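Local coordinates for protein probable amidase (Thermus thermophilus, PDB 2DC0) that is a probable amidase, a member of the amidase family of alpha/beta proteins built on a mixed beta-sheet flanked by helices, at residues 1-9 with 211-219; 228-238 with 419-429. All coordinates share one frame; numbering follows the deposited sequence.

Contact 1: residues 1-9 with 211-219; sequences MDLLEAKRL and RSVRDAHFL
Asp2 and Arg214 form a bidentate salt bridge where the chain's N-terminal helix docks on the start of helix 213-224, which follows strand 206-210 of the large mixed sheet; the axes of 3-9 and 213-219 run 79° apart. Asp2 is the N-cap of the first helix, its OD1 accepting from Glu5 N; Ser212 is the N-cap of the second. Traced outward, Arg214 has CG between the backbone N and the carbonyl carbon (chi1 66°), which sends the extended chain along the side of Leu4. CB, CG and CD all run past Leu4 CD1, Arg214 CD coming to 3.5 Å from it. Arg214 NE then gives its hydrogen to Asp2 OD2 at 2.9 Å, on the syn side of the carboxylate. CZ sits beneath Leu4 CB, which rests 3.6 Å above the centre of the guanidinium plane. Arg214 NH2 completes the side-on grip with a bond of 3.0 Å to Asp2 OD1, within the guanidinium plane and on the syn lone pair. Ser212 OG donates to OD2 from the anti side, so each carboxylate oxygen of Asp2 takes at least two hydrogen bonds. Asp215 adds a second acid to the start of helix 3-9: OD1 accepts from Leu4 N at 3.2 Å, and OD2 from Leu3 N at 2.6 Å, a bond modelled rather short. The two carboxylates lie close, their repulsion probably eased by Arg214 and the backbone N-H groups. Leu3 also packs on Leu161. On the flank of the polar cluster Lys7 CD touches Phe218 CZ while Lys7 NZ turns to Glu11. Leu4 CD2 closes this flank with a CH-pi contact, 3.7 Å from the Phe218 ring centroid and 15° off the ring normal.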
loop_
_atom_site.group_PDB
_atom_site.type_symbol
_atom_site.label_atom_id
_atom_site.label_comp_id
_atom_site.label_asym_id
_atom_site.label_seq_id
_atom_site.Cartn_x
_atom_site.Cartn_y
_atom_site.Cartn_z
ATOM N N MET A 1 -2.229 28.366 -25.910
ATOM C CA MET A 1 -1.961 27.082 -26.615
ATOM C C MET A 1 -1.324 26.111 -25.626
ATOM O O MET A 1 -0.802 26.532 -24.592
ATOM C CB MET A 1 -1.005 27.302 -27.799
ATOM C CG MET A 1 0.463 27.418 -27.401
ATOM S SD MET A 1 1.647 27.553 -28.779
ATOM C CE MET A 1 2.439 29.093 -28.376
ATOM N N ASP A 2 -1.371 24.815 -25.930
ATOM C CA ASP A 2 -0.758 23.836 -25.042
ATOM C C ASP A 2 0.453 23.181 -25.702
ATOM O O ASP A 2 0.803 23.513 -26.836
ATOM C CB ASP A 2 -1.780 22.779 -24.596
ATOM C CG ASP A 2 -2.293 21.925 -25.738
ATOM O OD1 ASP A 2 -1.821 22.087 -26.882
ATOM O OD2 ASP A 2 -3.173 21.079 -25.484
ATOM N N LEU A 3 1.094 22.262 -24.984
ATOM C CA LEU A 3 2.286 21.572 -25.478
ATOM C C LEU A 3 2.136 20.911 -26.841
ATOM O O LEU A 3 2.962 21.119 -27.729
ATOM C CB LEU A 3 2.741 20.504 -24.475
ATOM C CG LEU A 3 3.513 20.938 -23.230
ATOM C CD1 LEU A 3 3.687 19.749 -22.300
ATOM C CD2 LEU A 3 4.868 21.498 -23.645
ATOM N N LEU A 4 1.091 20.105 -27.001
ATOM C CA LEU A 4 0.878 19.395 -28.254
ATOM C C LEU A 4 0.538 20.305 -29.431
ATOM O O LEU A 4 0.908 20.008 -30.563
ATOM C CB LEU A 4 -0.192 18.315 -28.066
ATOM C CG LEU A 4 0.233 17.224 -27.068
ATOM C CD1 LEU A 4 -0.887 16.205 -26.893
ATOM C CD2 LEU A 4 1.493 16.538 -27.567
ATOM N N GLU A 5 -0.147 21.416 -29.175
ATOM C CA GLU A 5 -0.476 22.330 -30.260
ATOM C C GLU A 5 0.798 23.067 -30.676
ATOM O O GLU A 5 1.049 23.266 -31.866
ATOM C CB GLU A 5 -1.534 23.347 -29.828
ATOM C CG GLU A 5 -2.105 24.147 -30.997
ATOM C CD GLU A 5 -2.852 25.391 -30.553
ATOM O OE1 GLU A 5 -3.791 25.271 -29.729
ATOM O OE2 GLU A 5 -2.505 26.494 -31.037
ATOM N N ALA A 6 1.602 23.469 -29.693
ATOM C CA ALA A 6 2.854 24.169 -29.977
ATOM C C ALA A 6 3.789 23.232 -30.729
ATOM O O ALA A 6 4.521 23.646 -31.628
ATOM C CB ALA A 6 3.510 24.630 -28.681
ATOM N N LYS A 7 3.755 21.959 -30.354
ATOM C CA LYS A 7 4.589 20.952 -30.986
ATOM C C LYS A 7 4.177 20.799 -32.450
ATOM O O LYS A 7 5.007 20.504 -33.310
ATOM C CB LYS A 7 4.433 19.625 -30.237
ATOM C CG LYS A 7 5.353 18.516 -30.696
ATOM C CD LYS A 7 5.273 17.328 -29.746
ATOM C CE LYS A 7 6.136 16.180 -30.233
ATOM N NZ LYS A 7 5.622 15.641 -31.523
ATOM N N ARG A 8 2.891 21.015 -32.722
ATOM C CA ARG A 8 2.345 20.914 -34.075
ATOM C C ARG A 8 2.767 22.125 -34.911
ATOM O O ARG A 8 3.049 22.003 -36.104
ATOM C CB ARG A 8 0.814 20.846 -34.027
ATOM C CG ARG A 8 0.152 20.428 -35.338
ATOM C CD ARG A 8 -1.367 20.500 -35.233
ATOM N NE ARG A 8 -2.047 19.788 -36.316
ATOM C CZ ARG A 8 -2.059 18.464 -36.458
ATOM N NH1 ARG A 8 -1.424 17.691 -35.583
ATOM N NH2 ARG A 8 -2.712 17.907 -37.473
ATOM N N LEU A 9 2.793 23.294 -34.280
ATOM C CA LEU A 9 3.187 24.517 -34.958
ATOM C C LEU A 9 4.661 24.447 -35.328
ATOM O O LEU A 9 5.073 24.956 -36.368
ATOM C CB LEU A 9 2.941 25.724 -34.056
ATOM C CG LEU A 9 1.479 26.005 -33.713
ATOM C CD1 LEU A 9 1.405 27.164 -32.729
ATOM C CD2 LEU A 9 0.700 26.331 -34.990
ATOM N N ARG A 211 -1.907 22.596 -19.241
ATOM C CA ARG A 211 -3.116 23.318 -19.615
ATOM C C ARG A 211 -4.206 22.365 -20.114
ATOM O O ARG A 211 -5.344 22.774 -20.320
ATOM C CB ARG A 211 -2.796 24.348 -20.700
ATOM C CG ARG A 211 -1.892 25.476 -20.233
ATOM C CD ARG A 211 -1.596 26.442 -21.363
ATOM N NE ARG A 211 -2.799 27.152 -21.789
ATOM C CZ ARG A 211 -3.366 28.141 -21.102
ATOM N NH1 ARG A 211 -2.836 28.544 -19.954
ATOM N NH2 ARG A 211 -4.471 28.719 -21.554
ATOM N N SER A 212 -3.864 21.097 -20.309
ATOM C CA SER A 212 -4.848 20.132 -20.792
ATOM C C SER A 212 -4.510 18.721 -20.338
ATOM O O SER A 212 -3.373 18.433 -19.946
ATOM C CB SER A 212 -4.900 20.154 -22.320
ATOM O OG SER A 212 -3.647 19.744 -22.847
ATOM N N VAL A 213 -5.496 17.833 -20.406
ATOM C CA VAL A 213 -5.274 16.457 -20.001
ATOM C C VAL A 213 -4.356 15.721 -20.977
ATOM O O VAL A 213 -3.551 14.882 -20.560
ATOM C CB VAL A 213 -6.604 15.685 -19.865
ATOM C CG1 VAL A 213 -6.324 14.218 -19.552
ATOM C CG2 VAL A 213 -7.449 16.303 -18.752
ATOM N N ARG A 214 -4.455 16.032 -22.269
ATOM C CA ARG A 214 -3.603 15.353 -23.247
ATOM C C ARG A 214 -2.135 15.703 -23.002
ATOM O O ARG A 214 -1.246 14.884 -23.241
ATOM C CB ARG A 214 -4.011 15.710 -24.684
ATOM C CG ARG A 214 -3.803 17.163 -25.075
ATOM C CD ARG A 214 -4.153 17.381 -26.540
ATOM N NE ARG A 214 -3.776 18.713 -27.002
ATOM C CZ ARG A 214 -3.853 19.107 -28.270
ATOM N NH1 ARG A 214 -4.294 18.269 -29.201
ATOM N NH2 ARG A 214 -3.482 20.335 -28.615
ATOM N N ASP A 215 -1.884 16.919 -22.521
ATOM C CA ASP A 215 -0.523 17.338 -22.207
ATOM C C ASP A 215 -0.037 16.582 -20.969
ATOM O O ASP A 215 1.125 16.165 -20.898
ATOM C CB ASP A 215 -0.464 18.840 -21.923
ATOM C CG ASP A 215 -0.274 19.672 -23.184
ATOM O OD1 ASP A 215 -0.375 19.125 -24.303
ATOM O OD2 ASP A 215 -0.025 20.886 -23.051
ATOM N N ALA A 216 -0.926 16.410 -19.991
ATOM C CA ALA A 216 -0.577 15.710 -18.754
ATOM C C ALA A 216 -0.120 14.280 -19.050
ATOM O O ALA A 216 0.866 13.803 -18.488
ATOM C CB ALA A 216 -1.785 15.700 -17.794
ATOM N N HIS A 217 -0.860 13.596 -19.919
ATOM C CA HIS A 217 -0.530 12.232 -20.320
ATOM C C HIS A 217 0.794 12.211 -21.097
ATOM O O HIS A 217 1.676 11.397 -20.833
ATOM C CB HIS A 217 -1.642 11.670 -21.210
ATOM C CG HIS A 217 -1.233 10.461 -21.995
ATOM N ND1 HIS A 217 -1.046 9.223 -21.416
ATOM C CD2 HIS A 217 -0.947 10.309 -23.310
ATOM C CE1 HIS A 217 -0.662 8.361 -22.341
ATOM N NE2 HIS A 217 -0.595 8.994 -23.499
ATOM N N PHE A 218 0.908 13.115 -22.058
ATOM C CA PHE A 218 2.092 13.229 -22.902
ATOM C C PHE A 218 3.356 13.413 -22.072
ATOM O O PHE A 218 4.343 12.693 -22.245
ATOM C CB PHE A 218 1.913 14.417 -23.855
ATOM C CG PHE A 218 3.089 14.668 -24.764
ATOM C CD1 PHE A 218 3.571 13.667 -25.604
ATOM C CD2 PHE A 218 3.692 15.921 -24.805
ATOM C CE1 PHE A 218 4.637 13.912 -26.475
ATOM C CE2 PHE A 218 4.760 16.176 -25.674
ATOM C CZ PHE A 218 5.229 15.166 -26.508
ATOM N N LEU A 219 3.310 14.375 -21.161
ATOM C CA LEU A 219 4.444 14.679 -20.306
ATOM C C LEU A 219 4.740 13.574 -19.290
ATOM O O LEU A 219 5.904 13.306 -18.979
ATOM C CB LEU A 219 4.181 16.002 -19.593
ATOM C CG LEU A 219 5.355 16.894 -19.215
ATOM C CD1 LEU A 219 6.304 17.093 -20.401
ATOM C CD2 LEU A 219 4.788 18.229 -18.759
#

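Contact 2: residues 228-238 with 419-429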
loop_
_atom_site.group_PDB
_atom_site.type_symbol
_atom_site.label_atom_id
_atom_site.label_comp_id
_atom_site.label_asym_id
_atom_site.label_seq_id
_atom_site.Cartn_x
_atom_site.Cartn_y
_atom_site.Cartn_z
ATOM N N ILE A 228 2.089 4.993 -21.797
ATOM C CA ILE A 228 0.926 4.726 -20.968
ATOM C C ILE A 228 -0.288 4.624 -21.888
ATOM O O ILE A 228 -0.822 5.631 -22.336
ATOM C CB ILE A 228 0.719 5.868 -19.958
ATOM C CG1 ILE A 228 1.946 5.967 -19.046
ATOM C CG2 ILE A 228 -0.557 5.636 -19.150
ATOM C CD1 ILE A 228 2.085 7.240 -18.167
ATOM N N PRO A 229 -0.730 3.396 -22.191
ATOM C CA PRO A 229 -1.884 3.174 -23.067
ATOM C C PRO A 229 -3.141 3.926 -22.624
ATOM O O PRO A 229 -3.449 3.989 -21.436
ATOM C CB PRO A 229 -2.074 1.657 -23.008
ATOM C CG PRO A 229 -0.676 1.152 -22.802
ATOM C CD PRO A 229 -0.145 2.113 -21.756
ATOM N N LEU A 230 -3.855 4.501 -23.587
ATOM C CA LEU A 230 -5.090 5.219 -23.300
ATOM C C LEU A 230 -6.256 4.481 -23.939
ATOM O O LEU A 230 -6.489 4.599 -25.141
ATOM C CB LEU A 230 -5.033 6.645 -23.850
ATOM C CG LEU A 230 -4.120 7.640 -23.129
ATOM C CD1 LEU A 230 -4.182 8.989 -23.836
ATOM C CD2 LEU A 230 -4.558 7.783 -21.678
ATOM N N GLU A 231 -6.983 3.714 -23.137
ATOM C CA GLU A 231 -8.122 2.955 -23.644
ATOM C C GLU A 231 -9.337 3.860 -23.814
ATOM O O GLU A 231 -9.480 4.864 -23.119
ATOM C CB GLU A 231 -8.464 1.811 -22.687
ATOM C CG GLU A 231 -7.342 0.798 -22.503
ATOM C CD GLU A 231 -6.998 0.067 -23.788
ATOM O OE1 GLU A 231 -7.881 -0.642 -24.327
ATOM O OE2 GLU A 231 -5.843 0.199 -24.257
ATOM N N GLY A 232 -10.207 3.499 -24.750
ATOM C CA GLY A 232 -11.395 4.291 -24.989
ATOM C C GLY A 232 -12.284 4.307 -23.762
ATOM O O GLY A 232 -12.181 3.438 -22.894
ATOM N N VAL A 233 -13.148 5.307 -23.676
ATOM C CA VAL A 233 -14.060 5.408 -22.547
ATOM C C VAL A 233 -15.493 5.216 -23.023
ATOM O O VAL A 233 -15.920 5.855 -23.981
ATOM C CB VAL A 233 -13.951 6.782 -21.856
ATOM C CG1 VAL A 233 -15.003 6.894 -20.766
ATOM C CG2 VAL A 233 -12.561 6.962 -21.271
ATOM N N GLN A 234 -16.225 4.340 -22.343
ATOM C CA GLN A 234 -17.614 4.059 -22.680
ATOM C C GLN A 234 -18.395 3.727 -21.419
ATOM O O GLN A 234 -18.037 2.805 -20.689
ATOM C CB GLN A 234 -17.706 2.875 -23.651
ATOM C CG GLN A 234 -19.122 2.328 -23.829
ATOM C CD GLN A 234 -19.165 1.032 -24.634
ATOM O OE1 GLN A 234 -18.365 0.123 -24.409
ATOM N NE2 GLN A 234 -20.119 0.935 -25.560
ATOM N N ASN A 235 -19.455 4.483 -21.155
ATOM C CA ASN A 235 -20.283 4.232 -19.981
ATOM C C ASN A 235 -19.446 4.170 -18.704
ATOM O O ASN A 235 -19.505 3.201 -17.949
ATOM C CB ASN A 235 -21.048 2.923 -20.168
ATOM C CG ASN A 235 -22.049 2.995 -21.312
ATOM O OD1 ASN A 235 -22.296 2.009 -22.009
ATOM N ND2 ASN A 235 -22.637 4.166 -21.500
ATOM N N PRO A 236 -18.653 5.217 -18.445
ATOM C CA PRO A 236 -17.820 5.241 -17.242
ATOM C C PRO A 236 -18.676 5.189 -15.980
ATOM O O PRO A 236 -19.780 5.736 -15.943
ATOM C CB PRO A 236 -17.061 6.557 -17.376
ATOM C CG PRO A 236 -18.050 7.434 -18.094
ATOM C CD PRO A 236 -18.578 6.504 -19.161
ATOM N N VAL A 237 -18.173 4.505 -14.960
ATOM C CA VAL A 237 -18.878 4.392 -13.687
ATOM C C VAL A 237 -18.011 5.110 -12.659
ATOM O O VAL A 237 -16.879 4.706 -12.399
ATOM C CB VAL A 237 -19.053 2.916 -13.260
ATOM C CG1 VAL A 237 -19.772 2.843 -11.919
ATOM C CG2 VAL A 237 -19.847 2.155 -14.328
ATOM N N PHE A 238 -18.547 6.178 -12.082
ATOM C CA PHE A 238 -17.813 6.963 -11.101
ATOM C C PHE A 238 -18.344 6.747 -9.696
ATOM O O PHE A 238 -19.554 6.768 -9.470
ATOM C CB PHE A 238 -17.899 8.446 -11.457
ATOM C CG PHE A 238 -17.241 8.796 -12.763
ATOM C CD1 PHE A 238 -15.851 8.796 -12.880
ATOM C CD2 PHE A 238 -18.010 9.139 -13.873
ATOM C CE1 PHE A 238 -15.236 9.141 -14.083
ATOM C CE2 PHE A 238 -17.406 9.485 -15.082
ATOM C CZ PHE A 238 -16.015 9.487 -15.188
ATOM N N ASP A 419 -2.779 4.693 -14.054
ATOM C CA ASP A 419 -2.578 6.056 -14.522
ATOM C C ASP A 419 -3.234 6.299 -15.876
ATOM O O ASP A 419 -3.821 7.357 -16.102
ATOM C CB ASP A 419 -1.084 6.354 -14.640
ATOM C CG ASP A 419 -0.337 6.105 -13.352
ATOM O OD1 ASP A 419 0.354 7.044 -12.897
ATOM O OD2 ASP A 419 -0.436 4.977 -12.800
ATOM N N GLY A 420 -3.122 5.323 -16.772
ATOM C CA GLY A 420 -3.704 5.454 -18.095
ATOM C C GLY A 420 -5.212 5.582 -18.046
ATOM O O GLY A 420 -5.800 6.379 -18.774
ATOM N N LYS A 421 -5.841 4.795 -17.181
ATOM C CA LYS A 421 -7.293 4.826 -17.041
ATOM C C LYS A 421 -7.743 6.169 -16.480
ATOM O O LYS A 421 -8.751 6.730 -16.914
ATOM C CB LYS A 421 -7.756 3.690 -16.121
ATOM C CG LYS A 421 -9.266 3.505 -16.040
ATOM C CD LYS A 421 -9.607 2.293 -15.176
ATOM C CE LYS A 421 -11.104 2.014 -15.152
ATOM N NZ LYS A 421 -11.618 1.701 -16.513
ATOM N N VAL A 422 -6.998 6.681 -15.507
ATOM C CA VAL A 422 -7.325 7.965 -14.908
ATOM C C VAL A 422 -7.235 9.072 -15.951
ATOM O O VAL A 422 -8.136 9.911 -16.071
ATOM C CB VAL A 422 -6.376 8.285 -13.737
ATOM C CG1 VAL A 422 -6.611 9.711 -13.241
ATOM C CG2 VAL A 422 -6.614 7.292 -12.608
ATOM N N LEU A 423 -6.149 9.066 -16.714
ATOM C CA LEU A 423 -5.943 10.075 -17.744
ATOM C C LEU A 423 -7.008 9.987 -18.835
ATOM O O LEU A 423 -7.462 11.009 -19.350
ATOM C CB LEU A 423 -4.536 9.925 -18.334
ATOM C CG LEU A 423 -3.454 10.352 -17.330
ATOM C CD1 LEU A 423 -2.070 9.882 -17.781
ATOM C CD2 LEU A 423 -3.487 11.867 -17.182
ATOM N N ALA A 424 -7.415 8.768 -19.180
ATOM C CA ALA A 424 -8.445 8.588 -20.198
ATOM C C ALA A 424 -9.775 9.146 -19.683
ATOM O O ALA A 424 -10.477 9.863 -20.399
ATOM C CB ALA A 424 -8.594 7.102 -20.546
ATOM N N LEU A 425 -10.123 8.817 -18.443
ATOM C CA LEU A 425 -11.367 9.317 -17.862
ATOM C C LEU A 425 -11.301 10.837 -17.723
ATOM O O LEU A 425 -12.312 11.523 -17.854
ATOM C CB LEU A 425 -11.622 8.673 -16.495
ATOM C CG LEU A 425 -11.957 7.177 -16.514
ATOM C CD1 LEU A 425 -11.812 6.602 -15.107
ATOM C CD2 LEU A 425 -13.376 6.962 -17.038
ATOM N N GLY A 426 -10.104 11.358 -17.462
ATOM C CA GLY A 426 -9.943 12.795 -17.334
ATOM C C GLY A 426 -10.227 13.482 -18.659
ATOM O O GLY A 426 -10.859 14.541 -18.702
ATOM N N GLY A 427 -9.758 12.876 -19.747
ATOM C CA GLY A 427 -9.980 13.446 -21.063
ATOM C C GLY A 427 -11.457 13.425 -21.413
ATOM O O GLY A 427 -11.982 14.362 -22.017
ATOM N N TRP A 428 -12.123 12.344 -21.030
ATOM C CA TRP A 428 -13.548 12.184 -21.287
ATOM C C TRP A 428 -14.323 13.284 -20.564
ATOM O O TRP A 428 -15.220 13.914 -21.138
ATOM C CB TRP A 428 -14.013 10.815 -20.793
ATOM C CG TRP A 428 -15.435 10.502 -21.135
ATOM C CD1 TRP A 428 -15.896 9.912 -22.282
ATOM C CD2 TRP A 428 -16.585 10.755 -20.323
ATOM N NE1 TRP A 428 -17.266 9.783 -22.232
ATOM C CE2 TRP A 428 -17.715 10.300 -21.045
ATOM C CE3 TRP A 428 -16.775 11.338 -19.060
ATOM C CZ2 TRP A 428 -19.018 10.390 -20.534
ATOM C CZ3 TRP A 428 -18.072 11.428 -18.554
ATOM C CH2 TRP A 428 -19.177 10.963 -19.297
ATOM N N LEU A 429 -13.968 13.516 -19.304
ATOM C CA LEU A 429 -14.625 14.545 -18.495
ATOM C C LEU A 429 -14.311 15.949 -19.001
ATOM O O LEU A 429 -15.205 16.781 -19.116
ATOM C CB LEU A 429 -14.194 14.414 -17.031
ATOM C CG LEU A 429 -14.782 13.235 -16.242
ATOM C CD1 LEU A 429 -13.971 13.010 -14.967
ATOM C CD2 LEU A 429 -16.244 13.543 -15.882
#
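The chi1 of Trp428, -174°, swings CG away from its own amide nitrogen, and chi2 of 88° turns the indole crosswise, laying one face under Val233 and Pro236. With chi1 at 175°, Val233 brings CG1 over the five-membered ring of Trp428, 3.8 Å from its centroid. Pro236 CG stands over the six-membered ring, also 3.8 Å from the centroid and just 8° off the normal, so two CH-pi contacts share the indole face. Trp428 CZ3 in turn meets the edge of Phe238, 4.0 Å from CE2, while Leu425 CD2 touches Pro236 CB at 3.7 Å. Toward the start of helix 419-430, Ile228 CG2 packs tightly on Gly420 CA at 3.3 Å, an approach made easier by the missing side chain. Between these ends Ala424 CB meets Glu231 O and Val233 CG2. Phe238 and Leu429 both touch Leu352 of strand 350-354, and Leu425 touches Ala350, so the helix packs on the large mixed sheet beside strand 237-240. With van der Waals and CH-pi contacts and no hydrogen bonds between the segments, their fit probably rests on complementary shape.

In the fold
Both contacts are partly buried, their centres about 17 Å apart, but contact 2 is the more buried: 7 of its 14 touching residues are buried against 4 of 12 in contact 1, with 3 exposed in each. Similar areas, 573 and 588 Å², are buried by different chemistry: contact 1 joins two helix starts through charges and backbone N-H groups, with an apolar flank, whereas contact 2 lays a loop and a strand start on a helix by apolar packing. Helices 213-224 and 419-430 tie them together: Val213 packs on Leu423 and Gly427, His217 against Ile228 and Leu230. Segment 211-219 follows strand 206-210, and segment 228-238 runs into strand 237-240, both of the large mixed sheet.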